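Local coordinates for protein 2'-deoxycytidine 5'-triphosphate deaminase (Agrobacterium tumefaciens, PDB 2R9Q) that probably catalyses the hydrolytic deamination of dCTP to dUTP, releasing ammonia on the route to thymidine nucleotides, at residues B[226-231]-B[239-244]; B[315-320]-B[324-329]. All coordinates share one frame; numbering follows the deposited sequence.

Contact 1. Residues B[226-231]-B[239-244]; sequences AVVDVD and LDFWEP
Val228 and Phe241 meet through their first torsions: Val228 carries CG1 anti to its backbone N (chi1 180°), which puts CG2 beside that N, and Phe241 turns CG away from its own carbonyl carbon (chi1 -67°), sending the ring toward the valine. In this worked example a phenylalanine in the loop leading into strand 242-246 packs on strand 228-229 and the residues just before it, with no direct backbone bond between the segments. Strand 228-229 belongs to a small mixed sheet with strands 84-86 and 155-157, while strand 242-246 belongs to a five-stranded antiparallel sheet of the dUTPase-like fold. Phe241 CE1 lies 3.4 Å from Val228 CG2, which approaches obliquely. That same Phe241 CE1 is 3.4 Å from Ala226 O, and this oxygen sits at the ring edge, in the ring plane, where aromatic hydrogens are weakly positive. Ala226 CB is 4.2 Å from Phe241 CZ. His236, in the connection between the segments, sets its ring at about 85° to that of Phe241. A water links the two backbones: Ala226 N donates to it over 3.0 Å, and it donates to Asp240 O over 2.7 Å, while its oxygen hovers above one face of the Phe241 ring, offset toward the rim.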
ATOM      1  N   ALA B 226       0.917  16.574   8.603  1.00 62.30           N
ATOM      2  CA  ALA B 226       0.304  17.825   8.174  1.00 61.20           C
ATOM      3  C   ALA B 226       0.788  18.127   6.751  1.00 60.67           C
ATOM      4  O   ALA B 226       1.641  17.410   6.199  1.00 59.98           O
ATOM      5  CB  ALA B 226       0.657  18.971   9.169  1.00 60.82           C
ATOM      6  N   VAL B 227       0.222  19.172   6.141  1.00 60.62           N
ATOM      7  CA  VAL B 227       0.571  19.565   4.787  1.00 60.64           C
ATOM      8  C   VAL B 227       1.847  20.397   4.867  1.00 60.12           C
ATOM      9  O   VAL B 227       2.025  21.106   5.821  1.00 59.41           O
ATOM     10  CB  VAL B 227      -0.585  20.334   4.082  1.00 59.92           C
ATOM     11  CG1 VAL B 227      -1.826  19.484   4.044  1.00 58.98           C
ATOM     12  CG2 VAL B 227      -0.866  21.658   4.796  1.00 63.04           C
ATOM     13  N   VAL B 228       2.749  20.262   3.903  1.00 59.16           N
ATOM     14  CA  VAL B 228       3.933  21.078   3.891  1.00 59.16           C
ATOM     15  C   VAL B 228       3.783  22.253   2.956  1.00 59.07           C
ATOM     16  O   VAL B 228       3.629  22.045   1.775  1.00 57.80           O
ATOM     17  CB  VAL B 228       5.206  20.313   3.490  1.00 58.63           C
ATOM     18  CG1 VAL B 228       6.400  21.281   3.507  1.00 58.48           C
ATOM     19  CG2 VAL B 228       5.440  19.164   4.410  1.00 56.24           C
ATOM     20  N   ASP B 229       3.832  23.473   3.502  1.00 59.40           N
ATOM     21  CA  ASP B 229       3.941  24.696   2.701  1.00 60.27           C
ATOM     22  C   ASP B 229       5.364  24.825   2.135  1.00 60.00           C
ATOM     23  O   ASP B 229       6.332  25.000   2.866  1.00 59.09           O
ATOM     24  CB  ASP B 229       3.540  25.942   3.510  1.00 60.60           C
ATOM     25  CG  ASP B 229       3.178  27.148   2.628  1.00 61.28           C
ATOM     26  OD1 ASP B 229       3.871  27.400   1.615  1.00 60.98           O
ATOM     27  OD2 ASP B 229       2.202  27.867   2.962  1.00 61.52           O
ATOM     28  N   VAL B 230       5.449  24.716   0.813  1.00 60.35           N
ATOM     29  CA  VAL B 230       6.702  24.720   0.077  1.00 60.80           C
ATOM     30  C   VAL B 230       7.366  26.097   0.037  1.00 61.29           C
ATOM     31  O   VAL B 230       8.555  26.211  -0.237  1.00 59.53           O
ATOM     32  CB  VAL B 230       6.519  24.159  -1.377  1.00 60.35           C
ATOM     33  CG1 VAL B 230       5.840  22.774  -1.328  1.00 59.84           C
ATOM     34  CG2 VAL B 230       5.784  25.156  -2.302  1.00 58.04           C
ATOM     35  N   ASP B 231       6.580  27.137   0.311  1.00 62.99           N
ATOM     36  CA  ASP B 231       7.113  28.500   0.505  1.00 63.85           C
ATOM     37  C   ASP B 231       7.670  28.751   1.921  1.00 64.33           C
ATOM     38  O   ASP B 231       8.480  29.605   2.090  1.00 64.13           O
ATOM     39  CB  ASP B 231       6.067  29.551   0.140  1.00 63.23           C
ATOM     40  CG  ASP B 231       5.592  29.450  -1.308  1.00 62.59           C
ATOM     41  OD1 ASP B 231       6.139  28.648  -2.085  1.00 62.54           O
ATOM     42  OD2 ASP B 231       4.648  30.179  -1.686  1.00 59.26           O
ATOM     43  N   LEU B 239      10.757  16.819  13.578  1.00 73.51           N
ATOM     44  CA  LEU B 239      10.249  15.563  14.135  1.00 73.14           C
ATOM     45  C   LEU B 239       8.799  15.195  13.821  1.00 71.92           C
ATOM     46  O   LEU B 239       8.373  14.082  14.136  1.00 70.68           O
ATOM     47  CB  LEU B 239      10.444  15.523  15.665  1.00 73.89           C
ATOM     48  CG  LEU B 239      11.672  14.817  16.262  1.00 74.26           C
ATOM     49  CD1 LEU B 239      12.662  14.202  15.224  1.00 75.22           C
ATOM     50  CD2 LEU B 239      12.382  15.761  17.208  1.00 73.43           C
ATOM     51  N   ASP B 240       8.028  16.068  13.193  1.00 71.15           N
ATOM     52  CA  ASP B 240       6.710  15.613  12.801  1.00 71.15           C
ATOM     53  C   ASP B 240       6.520  15.399  11.286  1.00 69.52           C
ATOM     54  O   ASP B 240       5.387  15.215  10.828  1.00 67.40           O
ATOM     55  CB  ASP B 240       5.588  16.388  13.517  1.00 72.37           C
ATOM     56  CG  ASP B 240       5.602  17.843  13.232  1.00 74.09           C
ATOM     57  OD1 ASP B 240       5.848  18.199  12.050  1.00 75.71           O
ATOM     58  OD2 ASP B 240       5.345  18.604  14.203  1.00 76.60           O
ATOM     59  N   PHE B 241       7.653  15.355  10.562  1.00 67.54           N
ATOM     60  CA  PHE B 241       7.731  14.954   9.151  1.00 66.45           C
ATOM     61  C   PHE B 241       8.770  13.882   8.841  1.00 65.40           C
ATOM     62  O   PHE B 241       8.583  13.065   7.946  1.00 62.79           O
ATOM     63  CB  PHE B 241       8.019  16.170   8.281  1.00 65.63           C
ATOM     64  CG  PHE B 241       6.906  17.142   8.264  1.00 65.10           C
ATOM     65  CD1 PHE B 241       5.783  16.889   7.497  1.00 63.11           C
ATOM     66  CD2 PHE B 241       6.957  18.305   9.038  1.00 64.54           C
ATOM     67  CE1 PHE B 241       4.734  17.764   7.479  1.00 63.35           C
ATOM     68  CE2 PHE B 241       5.887  19.189   9.040  1.00 65.54           C
ATOM     69  CZ  PHE B 241       4.774  18.919   8.254  1.00 65.30           C
ATOM     70  N   TRP B 242       9.880  13.918   9.566  1.00 64.96           N
ATOM     71  CA  TRP B 242      11.006  13.034   9.316  1.00 64.92           C
ATOM     72  C   TRP B 242      11.289  12.247  10.584  1.00 65.06           C
ATOM     73  O   TRP B 242      11.063  12.756  11.670  1.00 65.58           O
ATOM     74  CB  TRP B 242      12.204  13.857   8.873  1.00 64.46           C
ATOM     75  CG  TRP B 242      12.037  14.591   7.547  1.00 63.15           C
ATOM     76  CD1 TRP B 242      12.211  14.069   6.295  1.00 63.07           C
ATOM     77  CD2 TRP B 242      11.676  15.966   7.358  1.00 62.98           C
ATOM     78  NE1 TRP B 242      11.978  15.020   5.340  1.00 62.24           N
ATOM     79  CE2 TRP B 242      11.656  16.202   5.960  1.00 63.31           C
ATOM     80  CE3 TRP B 242      11.388  17.035   8.233  1.00 63.58           C
ATOM     81  CZ2 TRP B 242      11.355  17.478   5.409  1.00 63.81           C
ATOM     82  CZ3 TRP B 242      11.069  18.299   7.703  1.00 63.68           C
ATOM     83  CH2 TRP B 242      11.053  18.509   6.291  1.00 64.46           C
ATOM     84  N   GLU B 243      11.707  10.999  10.434  1.00 65.48           N
ATOM     85  CA  GLU B 243      12.159  10.177  11.540  1.00 66.80           C
ATOM     86  C   GLU B 243      13.659  10.052  11.413  1.00 65.85           C
ATOM     87  O   GLU B 243      14.127   9.539  10.399  1.00 64.71           O
ATOM     88  CB  GLU B 243      11.619   8.748  11.498  1.00 66.83           C
ATOM     89  CG  GLU B 243      10.133   8.612  11.482  1.00 69.74           C
ATOM     90  CD  GLU B 243       9.672   7.186  11.218  1.00 69.68           C
ATOM     91  OE1 GLU B 243      10.532   6.326  10.864  1.00 73.33           O
ATOM     92  OE2 GLU B 243       8.449   6.932  11.361  1.00 72.82           O
ATOM     93  N   PRO B 244      14.410  10.472  12.455  1.00 66.05           N
ATOM     94  CA  PRO B 244      15.878  10.312  12.462  1.00 66.05           C
ATOM     95  C   PRO B 244      16.266   8.850  12.528  1.00 64.94           C
ATOM     96  O   PRO B 244      15.547   8.062  13.117  1.00 64.63           O
ATOM     97  CB  PRO B 244      16.332  11.043  13.723  1.00 66.49           C
ATOM     98  CG  PRO B 244      15.123  11.533  14.397  1.00 65.73           C
ATOM     99  CD  PRO B 244      13.910  11.120  13.679  1.00 65.90           C
TER
HETATM  100  O   HOH W   1       3.000  16.409  10.810  1.00 34.78           O

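Contact 2. Residues B[315-320]-B[324-329]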
ATOM      1  N   LEU B 315      21.629  13.062  -0.227  1.00 64.51           N
ATOM      2  CA  LEU B 315      21.079  12.208  -1.285  1.00 64.62           C
ATOM      3  C   LEU B 315      19.713  11.660  -0.880  1.00 63.34           C
ATOM      4  O   LEU B 315      19.524  11.232   0.250  1.00 61.72           O
ATOM      5  CB  LEU B 315      22.027  11.013  -1.542  1.00 64.86           C
ATOM      6  CG  LEU B 315      23.500  11.321  -1.872  1.00 65.29           C
ATOM      7  CD1 LEU B 315      24.435  10.185  -1.393  1.00 64.13           C
ATOM      8  CD2 LEU B 315      23.729  11.643  -3.355  1.00 62.00           C
ATOM      9  N   GLU B 316      18.761  11.674  -1.805  1.00 62.99           N
ATOM     10  CA  GLU B 316      17.515  10.954  -1.595  1.00 63.14           C
ATOM     11  C   GLU B 316      17.613   9.594  -2.291  1.00 62.71           C
ATOM     12  O   GLU B 316      17.720   9.511  -3.498  1.00 61.07           O
ATOM     13  CB  GLU B 316      16.268  11.749  -2.036  1.00 63.43           C
ATOM     14  CG  GLU B 316      16.022  13.065  -1.264  1.00 64.65           C
ATOM     15  CD  GLU B 316      16.874  14.195  -1.789  1.00 65.68           C
ATOM     16  OE1 GLU B 316      16.917  14.362  -3.023  1.00 67.13           O
ATOM     17  OE2 GLU B 316      17.524  14.894  -0.981  1.00 63.82           O
ATOM     18  N   VAL B 317      17.576   8.542  -1.495  1.00 63.10           N
ATOM     19  CA  VAL B 317      17.714   7.183  -1.969  1.00 64.60           C
ATOM     20  C   VAL B 317      16.414   6.425  -1.716  1.00 64.98           C
ATOM     21  O   VAL B 317      15.796   6.528  -0.647  1.00 64.33           O
ATOM     22  CB  VAL B 317      18.918   6.486  -1.263  1.00 65.18           C
ATOM     23  CG1 VAL B 317      19.023   5.038  -1.625  1.00 64.67           C
ATOM     24  CG2 VAL B 317      20.199   7.245  -1.507  1.00 63.39           C
ATOM     25  N   ARG B 318      15.988   5.717  -2.748  1.00 66.22           N
ATOM     26  CA  ARG B 318      14.860   4.819  -2.704  1.00 67.94           C
ATOM     27  C   ARG B 318      15.252   3.483  -3.341  1.00 67.54           C
ATOM     28  O   ARG B 318      15.987   3.431  -4.322  1.00 65.82           O
ATOM     29  CB  ARG B 318      13.682   5.382  -3.490  1.00 68.16           C
ATOM     30  CG  ARG B 318      12.923   6.545  -2.881  1.00 69.78           C
ATOM     31  CD  ARG B 318      11.818   6.975  -3.903  1.00 71.11           C
ATOM     32  NE  ARG B 318      10.606   7.549  -3.314  1.00 72.98           N
ATOM     33  CZ  ARG B 318       9.616   6.854  -2.735  1.00 72.70           C
ATOM     34  NH1 ARG B 318       8.574   7.509  -2.250  1.00 72.83           N
ATOM     35  NH2 ARG B 318       9.667   5.524  -2.617  1.00 72.65           N
ATOM     36  N   SER B 319      14.756   2.402  -2.752  1.00 68.26           N
ATOM     37  CA  SER B 319      14.865   1.091  -3.360  1.00 68.31           C
ATOM     38  C   SER B 319      13.663   0.867  -4.261  1.00 69.38           C
ATOM     39  O   SER B 319      12.558   1.390  -4.026  1.00 67.84           O
ATOM     40  CB  SER B 319      14.947  -0.024  -2.319  1.00 67.49           C
ATOM     41  OG  SER B 319      13.709  -0.172  -1.713  1.00 64.40           O
ATOM     42  N   HIS B 320      13.910   0.067  -5.292  1.00 70.70           N
ATOM     43  CA  HIS B 320      12.912  -0.235  -6.292  1.00 72.13           C
ATOM     44  C   HIS B 320      12.503  -1.701  -6.280  1.00 71.41           C
ATOM     45  O   HIS B 320      13.342  -2.604  -6.303  1.00 70.17           O
ATOM     46  CB  HIS B 320      13.435   0.206  -7.644  1.00 72.89           C
ATOM     47  CG  HIS B 320      13.698   1.675  -7.681  1.00 76.49           C
ATOM     48  ND1 HIS B 320      12.753   2.592  -7.269  1.00 76.36           N
ATOM     49  CD2 HIS B 320      14.808   2.387  -8.005  1.00 77.73           C
ATOM     50  CE1 HIS B 320      13.263   3.806  -7.353  1.00 79.01           C
ATOM     51  NE2 HIS B 320      14.505   3.714  -7.797  1.00 78.77           N
ATOM     52  N   PHE B 324      16.410  -3.711  -0.185  1.00 61.00           N
ATOM     53  CA  PHE B 324      17.803  -3.770  -0.456  1.00 60.32           C
ATOM     54  C   PHE B 324      18.544  -3.322   0.784  1.00 59.98           C
ATOM     55  O   PHE B 324      18.211  -2.291   1.407  1.00 58.76           O
ATOM     56  CB  PHE B 324      18.152  -2.885  -1.657  1.00 60.48           C
ATOM     57  CG  PHE B 324      19.591  -3.036  -2.146  1.00 60.27           C
ATOM     58  CD1 PHE B 324      20.001  -4.189  -2.815  1.00 60.10           C
ATOM     59  CD2 PHE B 324      20.525  -2.022  -1.946  1.00 60.11           C
ATOM     60  CE1 PHE B 324      21.304  -4.331  -3.276  1.00 60.26           C
ATOM     61  CE2 PHE B 324      21.838  -2.156  -2.392  1.00 59.17           C
ATOM     62  CZ  PHE B 324      22.226  -3.316  -3.054  1.00 61.27           C
ATOM     63  N   ILE B 325      19.533  -4.116   1.165  1.00 60.03           N
ATOM     64  CA  ILE B 325      20.433  -3.742   2.234  1.00 60.98           C
ATOM     65  C   ILE B 325      21.512  -2.878   1.614  1.00 60.60           C
ATOM     66  O   ILE B 325      22.325  -3.374   0.889  1.00 59.43           O
ATOM     67  CB  ILE B 325      21.094  -4.940   2.930  1.00 61.36           C
ATOM     68  CG1 ILE B 325      20.052  -5.924   3.458  1.00 61.16           C
ATOM     69  CG2 ILE B 325      22.002  -4.442   4.076  1.00 62.05           C
ATOM     70  CD1 ILE B 325      20.555  -7.369   3.481  1.00 63.18           C
ATOM     71  N   LEU B 326      21.469  -1.579   1.905  1.00 61.09           N
ATOM     72  CA  LEU B 326      22.444  -0.632   1.437  1.00 61.83           C
ATOM     73  C   LEU B 326      23.571  -0.591   2.452  1.00 61.80           C
ATOM     74  O   LEU B 326      23.344  -0.478   3.642  1.00 60.63           O
ATOM     75  CB  LEU B 326      21.826   0.759   1.241  1.00 61.81           C
ATOM     76  CG  LEU B 326      22.720   1.911   0.747  1.00 61.26           C
ATOM     77  CD1 LEU B 326      23.226   1.755  -0.687  1.00 57.66           C
ATOM     78  CD2 LEU B 326      21.961   3.239   0.934  1.00 60.87           C
ATOM     79  N   GLU B 327      24.790  -0.679   1.953  1.00 62.85           N
ATOM     80  CA  GLU B 327      25.967  -0.791   2.813  1.00 64.82           C
ATOM     81  C   GLU B 327      26.855   0.431   2.617  1.00 64.49           C
ATOM     82  O   GLU B 327      26.937   0.974   1.499  1.00 64.04           O
ATOM     83  CB  GLU B 327      26.740  -2.103   2.517  1.00 64.68           C
ATOM     84  CG  GLU B 327      25.959  -3.368   2.851  1.00 65.03           C
ATOM     85  CD  GLU B 327      26.636  -4.635   2.351  1.00 67.22           C
ATOM     86  OE1 GLU B 327      27.713  -4.972   2.920  1.00 70.41           O
ATOM     87  OE2 GLU B 327      26.093  -5.291   1.394  1.00 67.92           O
ATOM     88  N   HIS B 328      27.471   0.859   3.723  1.00 64.75           N
ATOM     89  CA  HIS B 328      28.461   1.943   3.763  1.00 64.75           C
ATOM     90  C   HIS B 328      29.556   1.784   2.686  1.00 64.57           C
ATOM     91  O   HIS B 328      30.024   0.674   2.419  1.00 64.30           O
ATOM     92  CB  HIS B 328      29.101   1.976   5.154  1.00 64.77           C
ATOM     93  CG  HIS B 328      30.147   3.043   5.326  1.00 64.95           C
ATOM     94  ND1 HIS B 328      29.848   4.322   5.745  1.00 65.03           N
ATOM     95  CD2 HIS B 328      31.485   3.017   5.133  1.00 64.87           C
ATOM     96  CE1 HIS B 328      30.958   5.037   5.810  1.00 66.21           C
ATOM     97  NE2 HIS B 328      31.964   4.266   5.438  1.00 65.29           N
ATOM     98  N   GLY B 329      29.949   2.891   2.065  1.00 64.67           N
ATOM     99  CA  GLY B 329      30.893   2.858   0.948  1.00 65.36           C
ATOM    100  C   GLY B 329      30.296   2.458  -0.386  1.00 65.41           C
ATOM    101  O   GLY B 329      30.943   2.580  -1.397  1.00 64.90           O
TER
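Leu326 faces Val317 between two segments that share no hydrogen bond, and its side chain can be followed outward. CB leaves the backbone toward strand 311-319, but Leu326 CB is still 5.9 Å from Val317 CG1. Leu326 CG, anti to the backbone N (chi1 180°), carries the chain onward to 5.4 Å from Val317 CG1. The branches then divide the work: Leu326 CD1 remains at 5.4 Å, whereas Leu326 CD2, the branch extended away from CA, comes to 4.3 Å from Val317 CG1, and methyl meets methyl. Leu263, Leu255 and Phe289 surround the leucine as well. Nearer the turn, Ser319 CB lies 4.3 Å from Phe324 CB, the Phe324 ring leading away to Phe289 and to Phe58 of the fourth subunit. The arrangement is a beta-arch: consecutive strands belong to different sheets, 311-319 to the five-stranded one and 324-327 to a two-stranded one with 252-255, and they touch through side chains. Ser319 OG is used elsewhere, bonding to Leu255 O, so it binds the arch to that partner strand. Between the two segments themselves the contact is therefore van der Waals in character, and its cohesion should come mainly from keeping aliphatic carbon away from water.

How the contacts relate
Contacts 1 and 2 both reach the five-stranded antiparallel sheet, contact 1 beside strand 242-246, outermost within this chain, and contact 2 on strand 311-319, with two strands lying between; their centres are about 22 Å apart. Neither relies on hydrogen bonds made directly between its segments, yet the chemistry follows position. Contact 1 is only partly buried, and there an aromatic ring meets a valine methyl and a carbonyl oxygen, with a bridging water alongside. The four touching residues of contact 2 are all buried; its direct touches are between aliphatic carbons, with the Ser319 to Leu255 bond beside them. Strand 324-327 also faces another copy of the protein, where Glu327 pairs with Lys69 of the fourth subunit.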